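Putative modification methylase (Thermus thermophilus, PDB 2ZIG) probably methylates the N4 position of cytosine in DNA, using S-adenosyl-L-methionine as the methyl donor. Local coordinates at residues 70-73 / 74-78; 117-120 / 121-125; 191-194 / 195-198; 226-229 / 230-234. One frame throughout, in Å; residues are numbered along the deposited sequence.

Contact 1 of 4, residues 70-73 / 74-78; sequences EAFL and DELDR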
loop_
_atom_site.group_PDB
_atom_site.type_symbol
_atom_site.label_atom_id
_atom_site.label_comp_id
_atom_site.label_asym_id
_atom_site.label_seq_id
_atom_site.Cartn_x
_atom_site.Cartn_y
_atom_site.Cartn_z
ATOM N N GLU B 70 14.374 -1.211 -11.262
ATOM C CA GLU B 70 14.863 0.113 -10.873
ATOM C C GLU B 70 14.842 1.085 -12.047
ATOM O O GLU B 70 14.411 2.234 -11.909
ATOM C CB GLU B 70 16.291 0.039 -10.322
ATOM C CG GLU B 70 16.481 -0.903 -9.150
ATOM C CD GLU B 70 15.440 -0.717 -8.065
ATOM O OE1 GLU B 70 15.301 0.416 -7.551
ATOM O OE2 GLU B 70 14.762 -1.711 -7.726
ATOM N N ALA B 71 15.317 0.624 -13.199
ATOM C CA ALA B 71 15.344 1.458 -14.395
ATOM C C ALA B 71 13.917 1.878 -14.772
ATOM O O ALA B 71 13.684 3.007 -15.201
ATOM C CB ALA B 71 15.996 0.701 -15.541
ATOM N N PHE B 72 12.969 0.961 -14.611
ATOM C CA PHE B 72 11.573 1.248 -14.914
ATOM C C PHE B 72 11.092 2.339 -13.961
ATOM O O PHE B 72 10.509 3.333 -14.382
ATOM C CB PHE B 72 10.727 -0.019 -14.742
ATOM C CG PHE B 72 9.262 0.188 -15.014
ATOM C CD1 PHE B 72 8.830 0.692 -16.238
ATOM C CD2 PHE B 72 8.315 -0.116 -14.043
ATOM C CE1 PHE B 72 7.469 0.894 -16.490
ATOM C CE2 PHE B 72 6.949 0.081 -14.285
ATOM C CZ PHE B 72 6.527 0.587 -15.510
ATOM N N LEU B 73 11.348 2.152 -12.672
ATOM C CA LEU B 73 10.953 3.137 -11.672
ATOM C C LEU B 73 11.517 4.510 -12.017
ATOM O O LEU B 73 10.823 5.523 -11.922
ATOM C CB LEU B 73 11.447 2.711 -10.291
ATOM C CG LEU B 73 10.689 1.541 -9.667
ATOM C CD1 LEU B 73 11.346 1.136 -8.361
ATOM C CD2 LEU B 73 9.239 1.959 -9.437
ATOM N N ASP B 74 12.783 4.531 -12.425
ATOM C CA ASP B 74 13.457 5.771 -12.790
ATOM C C ASP B 74 12.776 6.426 -13.985
ATOM O O ASP B 74 12.712 7.651 -14.075
ATOM C CB ASP B 74 14.934 5.491 -13.098
ATOM C CG ASP B 74 15.755 5.246 -11.839
ATOM O OD1 ASP B 74 16.853 4.658 -11.946
ATOM O OD2 ASP B 74 15.310 5.652 -10.740
ATOM N N GLU B 75 12.264 5.612 -14.901
ATOM C CA GLU B 75 11.576 6.152 -16.069
ATOM C C GLU B 75 10.309 6.858 -15.601
ATOM O O GLU B 75 10.023 7.988 -16.011
ATOM C CB GLU B 75 11.209 5.033 -17.041
ATOM C CG GLU B 75 12.398 4.330 -17.664
ATOM C CD GLU B 75 11.982 3.168 -18.553
ATOM O OE1 GLU B 75 11.125 3.379 -19.441
ATOM O OE2 GLU B 75 12.513 2.047 -18.368
ATOM N N LEU B 76 9.555 6.185 -14.736
ATOM C CA LEU B 76 8.325 6.746 -14.204
ATOM C C LEU B 76 8.602 8.059 -13.482
ATOM O O LEU B 76 7.840 9.016 -13.611
ATOM C CB LEU B 76 7.666 5.769 -13.221
ATOM C CG LEU B 76 7.301 4.360 -13.696
ATOM C CD1 LEU B 76 6.621 3.630 -12.546
ATOM C CD2 LEU B 76 6.374 4.415 -14.903
ATOM N N ASP B 77 9.690 8.104 -12.718
ATOM C CA ASP B 77 10.038 9.312 -11.979
ATOM C C ASP B 77 10.188 10.554 -12.861
ATOM O O ASP B 77 9.819 11.660 -12.458
ATOM C CB ASP B 77 11.320 9.087 -11.173
ATOM C CG ASP B 77 11.062 8.393 -9.847
ATOM O OD1 ASP B 77 9.931 7.896 -9.643
ATOM O OD2 ASP B 77 11.984 8.342 -9.007
ATOM N N ARG B 78 10.724 10.381 -14.063
ATOM C CA ARG B 78 10.891 11.514 -14.961
ATOM C C ARG B 78 9.527 12.031 -15.413
ATOM O O ARG B 78 9.373 13.209 -15.758
ATOM C CB ARG B 78 11.734 11.116 -16.167
ATOM C CG ARG B 78 13.215 10.950 -15.856
ATOM C CD ARG B 78 13.995 10.679 -17.136
ATOM N NE ARG B 78 13.475 9.502 -17.824
ATOM C CZ ARG B 78 13.864 9.101 -19.030
ATOM N NH1 ARG B 78 14.787 9.786 -19.695
ATOM N NH2 ARG B 78 13.322 8.015 -19.573
#
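D74 N donates to E70 O over 2.9 Å, and one turn on D77 N does the same to L73 O, also at 2.9 Å. Between them, L76 N reaches F72 O along a straighter path, with an N-H...O angle of 165°. The D74 and D77 carboxylates turn to a common mate on helix 115-125: OD2 of each makes a salt bridge to R122 NH1, so one guanidinium nitrogen serves two acids. The backbone bonds are the i to i+4 bonds of helix 66-86, one of the helices packed beside the Rossmann-like sheet of the methyltransferase domain. On another side of this helix the F72 ring turns one face to L76, whose CG sits 4.2 Å above the ring centre; its two methyls reach the far end of the ring, CD2 3.9 Å from F72 CZ and CD1 4.0 Å from F72 CE2. F72 can lean over that leucine because its CG is anti to the backbone N (chi1 179°). Cutting L76 back to an alanine is likely to leave this ring face without its partner and open a gap against I119. Y50 meets F72 edge-to-face, while L73 packs on D118, I119 and R122.

Contact 2 of 4, residues 117-120 / 121-125; sequences ADIQ and VRCRK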
loop_
_atom_site.group_PDB
_atom_site.type_symbol
_atom_site.label_atom_id
_atom_site.label_comp_id
_atom_site.label_asym_id
_atom_site.label_seq_id
_atom_site.Cartn_x
_atom_site.Cartn_y
_atom_site.Cartn_z
ATOM N N ALA B 117 4.319 0.660 -3.561
ATOM C CA ALA B 117 5.123 1.201 -2.475
ATOM C C ALA B 117 6.338 1.954 -3.007
ATOM O O ALA B 117 6.704 3.001 -2.476
ATOM C CB ALA B 117 5.562 0.079 -1.539
ATOM N N ASP B 118 6.967 1.416 -4.047
ATOM C CA ASP B 118 8.126 2.066 -4.644
ATOM C C ASP B 118 7.691 3.394 -5.240
ATOM O O ASP B 118 8.418 4.386 -5.159
ATOM C CB ASP B 118 8.745 1.175 -5.731
ATOM C CG ASP B 118 9.706 0.143 -5.157
ATOM O OD1 ASP B 118 10.678 0.565 -4.497
ATOM O OD2 ASP B 118 9.495 -1.073 -5.352
ATOM N N ILE B 119 6.491 3.413 -5.818
ATOM C CA ILE B 119 5.956 4.624 -6.424
ATOM C C ILE B 119 5.688 5.668 -5.345
ATOM O O ILE B 119 6.109 6.820 -5.474
ATOM C CB ILE B 119 4.642 4.339 -7.197
ATOM C CG1 ILE B 119 4.897 3.337 -8.333
ATOM C CG2 ILE B 119 4.059 5.638 -7.754
ATOM C CD1 ILE B 119 5.833 3.822 -9.377
ATOM N N GLN B 120 4.998 5.269 -4.278
ATOM C CA GLN B 120 4.691 6.197 -3.183
ATOM C C GLN B 120 5.944 6.846 -2.623
ATOM O O GLN B 120 6.001 8.060 -2.450
ATOM C CB GLN B 120 3.961 5.490 -2.031
ATOM C CG GLN B 120 2.468 5.366 -2.211
ATOM C CD GLN B 120 1.781 4.807 -0.982
ATOM O OE1 GLN B 120 1.091 5.525 -0.259
ATOM N NE2 GLN B 120 1.969 3.526 -0.736
ATOM N N VAL B 121 6.945 6.027 -2.331
ATOM C CA VAL B 121 8.195 6.520 -1.772
ATOM C C VAL B 121 8.880 7.518 -2.710
ATOM O O VAL B 121 9.169 8.649 -2.326
ATOM C CB VAL B 121 9.135 5.334 -1.469
ATOM C CG1 VAL B 121 10.515 5.832 -1.058
ATOM C CG2 VAL B 121 8.526 4.484 -0.357
ATOM N N ARG B 122 9.117 7.106 -3.947
ATOM C CA ARG B 122 9.775 7.973 -4.910
ATOM C C ARG B 122 9.037 9.289 -5.156
ATOM O O ARG B 122 9.667 10.302 -5.458
ATOM C CB ARG B 122 9.985 7.215 -6.217
ATOM C CG ARG B 122 11.033 6.122 -6.105
ATOM C CD ARG B 122 10.984 5.188 -7.292
ATOM N NE ARG B 122 12.125 4.273 -7.330
ATOM C CZ ARG B 122 13.269 4.528 -7.960
ATOM N NH1 ARG B 122 13.431 5.673 -8.612
ATOM N NH2 ARG B 122 14.249 3.635 -7.947
ATOM N N CYS B 123 7.713 9.286 -5.022
ATOM C CA CYS B 123 6.943 10.503 -5.236
ATOM C C CYS B 123 7.238 11.535 -4.155
ATOM O O CYS B 123 7.187 12.734 -4.410
ATOM C CB CYS B 123 5.439 10.208 -5.290
ATOM S SG CYS B 123 4.844 9.650 -6.922
ATOM N N ARG B 124 7.550 11.075 -2.949
ATOM C CA ARG B 124 7.877 11.996 -1.870
ATOM C C ARG B 124 9.164 12.729 -2.233
ATOM O O ARG B 124 9.253 13.948 -2.102
ATOM C CB ARG B 124 8.088 11.245 -0.565
ATOM C CG ARG B 124 8.504 12.140 0.592
ATOM C CD ARG B 124 9.156 11.313 1.674
ATOM N NE ARG B 124 8.334 10.145 1.948
ATOM C CZ ARG B 124 8.803 8.960 2.313
ATOM N NH1 ARG B 124 10.106 8.758 2.461
ATOM N NH2 ARG B 124 7.957 7.966 2.502
ATOM N N LYS B 125 10.154 11.972 -2.702
ATOM C CA LYS B 125 11.443 12.538 -3.092
ATOM C C LYS B 125 11.240 13.624 -4.135
ATOM O O LYS B 125 12.099 14.483 -4.318
ATOM C CB LYS B 125 12.356 11.461 -3.685
ATOM C CG LYS B 125 12.340 10.129 -2.958
ATOM C CD LYS B 125 12.898 10.235 -1.558
ATOM C CE LYS B 125 12.991 8.859 -0.913
ATOM N NZ LYS B 125 13.805 7.921 -1.745
HETATM O O HOH W 1 11.892 3.008 -4.529
#
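D118 OD1 accepts a bond of 2.7 Å from a water that ties it to R122, the same water weakly accepting from R122 NE at 3.1 Å; OD1 also makes a salt bridge with R124 of the second subunit. Beneath this bridge R122 N donates to D118 O at 3.1 Å, with an N-H...O angle of 169°, and the first three carbons of the R122 side chain then run past that backbone oxygen, CG at 3.3 Å from it. This is the i to i+4 pattern of helix 115-125, which packs against helix 66-86 on one side and strand 167-174 of the methyltransferase sheet on another. The extended reach of R122 from CG to NE carries its guanidinium toward D74 of helix 66-86. The other oxygen of the D118 carboxylate, OD2, takes Y69 OH, while R124 of this chain reaches D118 of the second subunit in return. The acid thus meets one arginine through water and another directly, which would probably keep it ionised. V121 N binds A117 O at 3.0 Å, and Q120 OE1 accepts from N130 ND2. On the sheet-facing side I119 and Q120 pack on L171. CG2 of I119, anti to the backbone N, points along the helix to C123, whose SG lies 4.2 Å from that methyl.

Contact 3 of 4, residues 191-194 / 195-198; sequences RLPK and EDFH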
loop_
_atom_site.group_PDB
_atom_site.type_symbol
_atom_site.label_atom_id
_atom_site.label_comp_id
_atom_site.label_asym_id
_atom_site.label_seq_id
_atom_site.Cartn_x
_atom_site.Cartn_y
_atom_site.Cartn_z
ATOM N N ARG B 191 -20.613 19.593 -7.321
ATOM C CA ARG B 191 -21.015 19.108 -6.014
ATOM C C ARG B 191 -21.584 17.709 -6.194
ATOM O O ARG B 191 -22.359 17.456 -7.115
ATOM C CB ARG B 191 -22.065 20.038 -5.394
ATOM C CG ARG B 191 -22.575 19.587 -4.031
ATOM C CD ARG B 191 -23.520 20.607 -3.420
ATOM N NE ARG B 191 -22.860 21.892 -3.197
ATOM C CZ ARG B 191 -23.228 23.039 -3.766
ATOM N NH1 ARG B 191 -24.257 23.073 -4.604
ATOM N NH2 ARG B 191 -22.565 24.155 -3.494
ATOM N N LEU B 192 -21.192 16.798 -5.314
ATOM C CA LEU B 192 -21.668 15.430 -5.398
ATOM C C LEU B 192 -22.896 15.206 -4.535
ATOM O O LEU B 192 -22.974 15.713 -3.410
ATOM C CB LEU B 192 -20.570 14.464 -4.957
ATOM C CG LEU B 192 -19.444 14.211 -5.960
ATOM C CD1 LEU B 192 -18.269 13.573 -5.271
ATOM C CD2 LEU B 192 -19.953 13.323 -7.071
ATOM N N PRO B 193 -23.877 14.447 -5.052
ATOM C CA PRO B 193 -25.089 14.168 -4.281
ATOM C C PRO B 193 -24.609 13.379 -3.065
ATOM O O PRO B 193 -23.598 12.671 -3.137
ATOM C CB PRO B 193 -25.914 13.295 -5.226
ATOM C CG PRO B 193 -25.425 13.689 -6.584
ATOM C CD PRO B 193 -23.940 13.807 -6.374
ATOM N N LYS B 194 -25.318 13.504 -1.954
ATOM C CA LYS B 194 -24.931 12.814 -0.733
ATOM C C LYS B 194 -24.656 11.323 -0.959
ATOM O O LYS B 194 -23.645 10.795 -0.497
ATOM C CB LYS B 194 -26.026 12.995 0.320
ATOM C CG LYS B 194 -25.696 12.418 1.688
ATOM C CD LYS B 194 -26.849 12.617 2.682
ATOM C CE LYS B 194 -27.112 14.100 2.964
ATOM N NZ LYS B 194 -27.548 14.873 1.753
ATOM N N GLU B 195 -25.543 10.650 -1.683
ATOM C CA GLU B 195 -25.374 9.224 -1.927
ATOM C C GLU B 195 -24.034 8.865 -2.562
ATOM O O GLU B 195 -23.337 7.966 -2.086
ATOM C CB GLU B 195 -26.507 8.685 -2.805
ATOM C CG GLU B 195 -26.431 7.174 -3.010
ATOM C CD GLU B 195 -27.530 6.631 -3.908
ATOM O OE1 GLU B 195 -27.545 6.975 -5.113
ATOM O OE2 GLU B 195 -28.379 5.856 -3.408
ATOM N N ASP B 196 -23.672 9.559 -3.634
ATOM C CA ASP B 196 -22.419 9.275 -4.311
ATOM C C ASP B 196 -21.228 9.624 -3.432
ATOM O O ASP B 196 -20.260 8.859 -3.347
ATOM C CB ASP B 196 -22.333 10.054 -5.623
ATOM C CG ASP B 196 -23.488 9.750 -6.560
ATOM O OD1 ASP B 196 -23.853 8.560 -6.694
ATOM O OD2 ASP B 196 -24.026 10.702 -7.174
ATOM N N PHE B 197 -21.303 10.773 -2.769
ATOM C CA PHE B 197 -20.216 11.226 -1.913
ATOM C C PHE B 197 -19.788 10.148 -0.925
ATOM O O PHE B 197 -18.608 9.812 -0.826
ATOM C CB PHE B 197 -20.638 12.470 -1.138
ATOM C CG PHE B 197 -19.533 13.085 -0.338
ATOM C CD1 PHE B 197 -18.706 14.052 -0.902
ATOM C CD2 PHE B 197 -19.297 12.679 0.967
ATOM C CE1 PHE B 197 -17.655 14.608 -0.178
ATOM C CE2 PHE B 197 -18.250 13.223 1.705
ATOM C CZ PHE B 197 -17.425 14.190 1.132
ATOM N N HIS B 198 -20.752 9.612 -0.185
ATOM C CA HIS B 198 -20.449 8.586 0.804
ATOM C C HIS B 198 -19.972 7.293 0.171
ATOM O O HIS B 198 -19.140 6.593 0.737
ATOM C CB HIS B 198 -21.665 8.370 1.710
ATOM C CG HIS B 198 -21.944 9.547 2.594
ATOM N ND1 HIS B 198 -21.027 10.015 3.512
ATOM C CD2 HIS B 198 -22.993 10.402 2.643
ATOM C CE1 HIS B 198 -21.495 11.109 4.085
ATOM N NE2 HIS B 198 -22.686 11.367 3.575
#
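P193 O accepts from F197 N over 3.0 Å in a nearly linear bond, its N-H...O angle 172°, and K194 O receives H198 N in the same way at 3.1 Å. These are the opening bonds of helix 194-200, with P193 at the N-cap position; a proline there has no side-chain hydroxyl or carboxylate to cap the first turn. The D196 side chain crosses the proline ring obliquely. With its CG beside the backbone N (chi1 -58°), D196 brings OD2 to 3.2 Å from P193 CD and 3.4 Å from P193 CG, a contact of the carboxylate oxygen with ring carbons. Lying near the helix start, this acid would probably be stabilised by the local dipole, and it has weak, long ion pairs to R199 and R230.

L192 packs against the turn: its CB lies 4.3 Å from F197 CB, and its CD2 an equal 4.3 Å from D196 CB. Both L192 and P193 also rest on R230 of helix 222-232. The F197 ring leads away from the turn to stack with F201 and to meet Y157 of the second subunit edge-to-face, and K194 packs on that same tyrosine. The turn therefore lies at the dimer interface. E195 points elsewhere, to a salt bridge with R199. K194 and H198 run side by side in the same direction, and K194 CG meets the imidazole in its plane, at the edge, 3.5 Å from H198 CD2.

Contact 4 of 4, residues 226-229 / 230-234; sequences ERLV and RMFSF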
loop_
_atom_site.group_PDB
_atom_site.type_symbol
_atom_site.label_atom_id
_atom_site.label_comp_id
_atom_site.label_asym_id
_atom_site.label_seq_id
_atom_site.Cartn_x
_atom_site.Cartn_y
_atom_site.Cartn_z
ATOM N N GLU B 226 -14.198 7.548 -14.009
ATOM C CA GLU B 226 -15.219 8.583 -13.862
ATOM C C GLU B 226 -15.379 8.994 -12.409
ATOM O O GLU B 226 -15.578 10.159 -12.107
ATOM C CB GLU B 226 -16.559 8.106 -14.419
ATOM C CG GLU B 226 -16.536 7.887 -15.911
ATOM C CD GLU B 226 -17.840 7.333 -16.430
ATOM O OE1 GLU B 226 -18.341 6.357 -15.834
ATOM O OE2 GLU B 226 -18.362 7.859 -17.434
ATOM N N ARG B 227 -15.294 8.025 -11.511
ATOM C CA ARG B 227 -15.424 8.291 -10.086
ATOM C C ARG B 227 -14.288 9.217 -9.623
ATOM O O ARG B 227 -14.517 10.173 -8.885
ATOM C CB ARG B 227 -15.403 6.957 -9.330
ATOM C CG ARG B 227 -15.822 7.017 -7.879
ATOM C CD ARG B 227 -15.985 5.604 -7.285
ATOM N NE ARG B 227 -17.194 4.919 -7.749
ATOM C CZ ARG B 227 -17.641 3.764 -7.256
ATOM N NH1 ARG B 227 -16.976 3.143 -6.280
ATOM N NH2 ARG B 227 -18.777 3.244 -7.708
ATOM N N LEU B 228 -13.068 8.949 -10.077
ATOM C CA LEU B 228 -11.921 9.767 -9.686
ATOM C C LEU B 228 -12.046 11.193 -10.228
ATOM O O LEU B 228 -11.812 12.163 -9.504
ATOM C CB LEU B 228 -10.621 9.107 -10.165
ATOM C CG LEU B 228 -10.333 7.777 -9.445
ATOM C CD1 LEU B 228 -9.187 7.015 -10.131
ATOM C CD2 LEU B 228 -9.995 8.071 -7.970
ATOM N N VAL B 229 -12.433 11.320 -11.495
ATOM C CA VAL B 229 -12.604 12.636 -12.092
ATOM C C VAL B 229 -13.612 13.447 -11.275
ATOM O O VAL B 229 -13.347 14.592 -10.908
ATOM C CB VAL B 229 -13.103 12.538 -13.554
ATOM C CG1 VAL B 229 -13.477 13.927 -14.078
ATOM C CG2 VAL B 229 -12.022 11.937 -14.437
ATOM N N ARG B 230 -14.762 12.847 -10.973
ATOM C CA ARG B 230 -15.801 13.540 -10.211
ATOM C C ARG B 230 -15.364 13.922 -8.807
ATOM O O ARG B 230 -15.833 14.918 -8.257
ATOM C CB ARG B 230 -17.060 12.676 -10.127
ATOM C CG ARG B 230 -17.652 12.326 -11.488
ATOM C CD ARG B 230 -18.928 11.542 -11.323
ATOM N NE ARG B 230 -19.913 12.302 -10.561
ATOM C CZ ARG B 230 -21.016 11.781 -10.044
ATOM N NH1 ARG B 230 -21.276 10.486 -10.204
ATOM N NH2 ARG B 230 -21.861 12.555 -9.372
ATOM N N MET B 231 -14.464 13.131 -8.230
ATOM C CA MET B 231 -13.989 13.384 -6.874
ATOM C C MET B 231 -12.834 14.366 -6.761
ATOM O O MET B 231 -12.719 15.066 -5.763
ATOM C CB MET B 231 -13.527 12.083 -6.212
ATOM C CG MET B 231 -14.584 11.028 -5.996
ATOM S SD MET B 231 -13.746 9.479 -5.574
ATOM C CE MET B 231 -13.066 9.879 -3.892
ATOM N N PHE B 232 -11.978 14.426 -7.770
ATOM C CA PHE B 232 -10.823 15.284 -7.651
ATOM C C PHE B 232 -10.559 16.305 -8.738
ATOM O O PHE B 232 -9.405 16.588 -9.039
ATOM C CB PHE B 232 -9.593 14.401 -7.428
ATOM C CG PHE B 232 -9.712 13.513 -6.219
ATOM C CD1 PHE B 232 -9.739 14.065 -4.935
ATOM C CD2 PHE B 232 -9.853 12.132 -6.361
ATOM C CE1 PHE B 232 -9.909 13.255 -3.805
ATOM C CE2 PHE B 232 -10.024 11.314 -5.236
ATOM C CZ PHE B 232 -10.052 11.881 -3.955
ATOM N N SER B 233 -11.627 16.841 -9.326
ATOM C CA SER B 233 -11.524 17.883 -10.338
ATOM C C SER B 233 -12.894 18.533 -10.426
ATOM O O SER B 233 -13.870 17.990 -9.919
ATOM C CB SER B 233 -11.141 17.314 -11.708
ATOM O OG SER B 233 -12.248 16.688 -12.330
ATOM N N PHE B 234 -12.959 19.699 -11.064
ATOM C CA PHE B 234 -14.215 20.425 -11.241
ATOM C C PHE B 234 -14.558 20.483 -12.720
ATOM O O PHE B 234 -13.673 20.363 -13.570
ATOM C CB PHE B 234 -14.082 21.857 -10.713
ATOM C CG PHE B 234 -13.950 21.945 -9.223
ATOM C CD1 PHE B 234 -15.073 21.853 -8.408
ATOM C CD2 PHE B 234 -12.700 22.111 -8.630
ATOM C CE1 PHE B 234 -14.955 21.926 -7.021
ATOM C CE2 PHE B 234 -12.570 22.185 -7.243
ATOM C CZ PHE B 234 -13.702 22.091 -6.438
#
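R230 N donates to E226 O at 3.0 Å with an N-H...O angle of 167°, and F232 N to L228 O at 2.9 Å. As helix 222-232 runs out, the S233 hydroxyl takes over the next acceptor, OG donating to V229 O across 2.8 Å while F232 N reaches the same oxygen only weakly. OG can do this because chi1 of 77° sets it between the backbone N and the carbonyl carbon, turned back toward the last turn. Replacing S233 by an alanine is likely to cost V229 O its hydroxyl donor and tie the helix end less firmly to the chain that follows.

Charged groups point outward from the helix. E226 makes a salt bridge to R255, and R227 makes one to D207; W205 and W256 receive the guanidinium groups of R227 and R230 respectively in cation-pi contacts. The R230 chain starts beside E226 O, its CG 3.1 Å from that oxygen.

In the packing, the aliphatic part of R227 lies alongside M231 and points the same way, with R227 CG 4.0 Å from M231 SD. L228 CD2 touches the F232 ring at CE2, 4.2 Å apart, while M231 CB lies over one face of that ring, 3.6 Å above its plane and toward the rim.

In this Rossmann-like methyltransferase fold L228 and F232 face the sheet, resting on strands 41-46 and 91-97. R227, R230 and M231 meet F200 of helix 194-200, and M231 also packs on I163 of the second subunit.

The four contacts form two touching pairs. Contacts 1 and 2, centres 11 Å apart, join helices 66-86 and 115-125: R122 NH1 lies 2.8 Å from D74 OD2, and L76 CD1 packs 3.3 Å from I119 CD1. Contacts 3 and 4, centres 12 Å apart, meet where L192 CD2 comes within 3.1 Å of R230 NH2. The pairs are well separated, with contacts 1 and 3 on opposite sides of the chain's centre and 37 Å apart between centres. Contacts 1 and 4 lie near residues that bind S-adenosyl-L-methionine, which is absent from this chain: the E75 side chain is about 7 Å from that of D28, the E226 side chain about 7 Å from that of T248. Contacts 2, 3 and 4 all touch the second subunit.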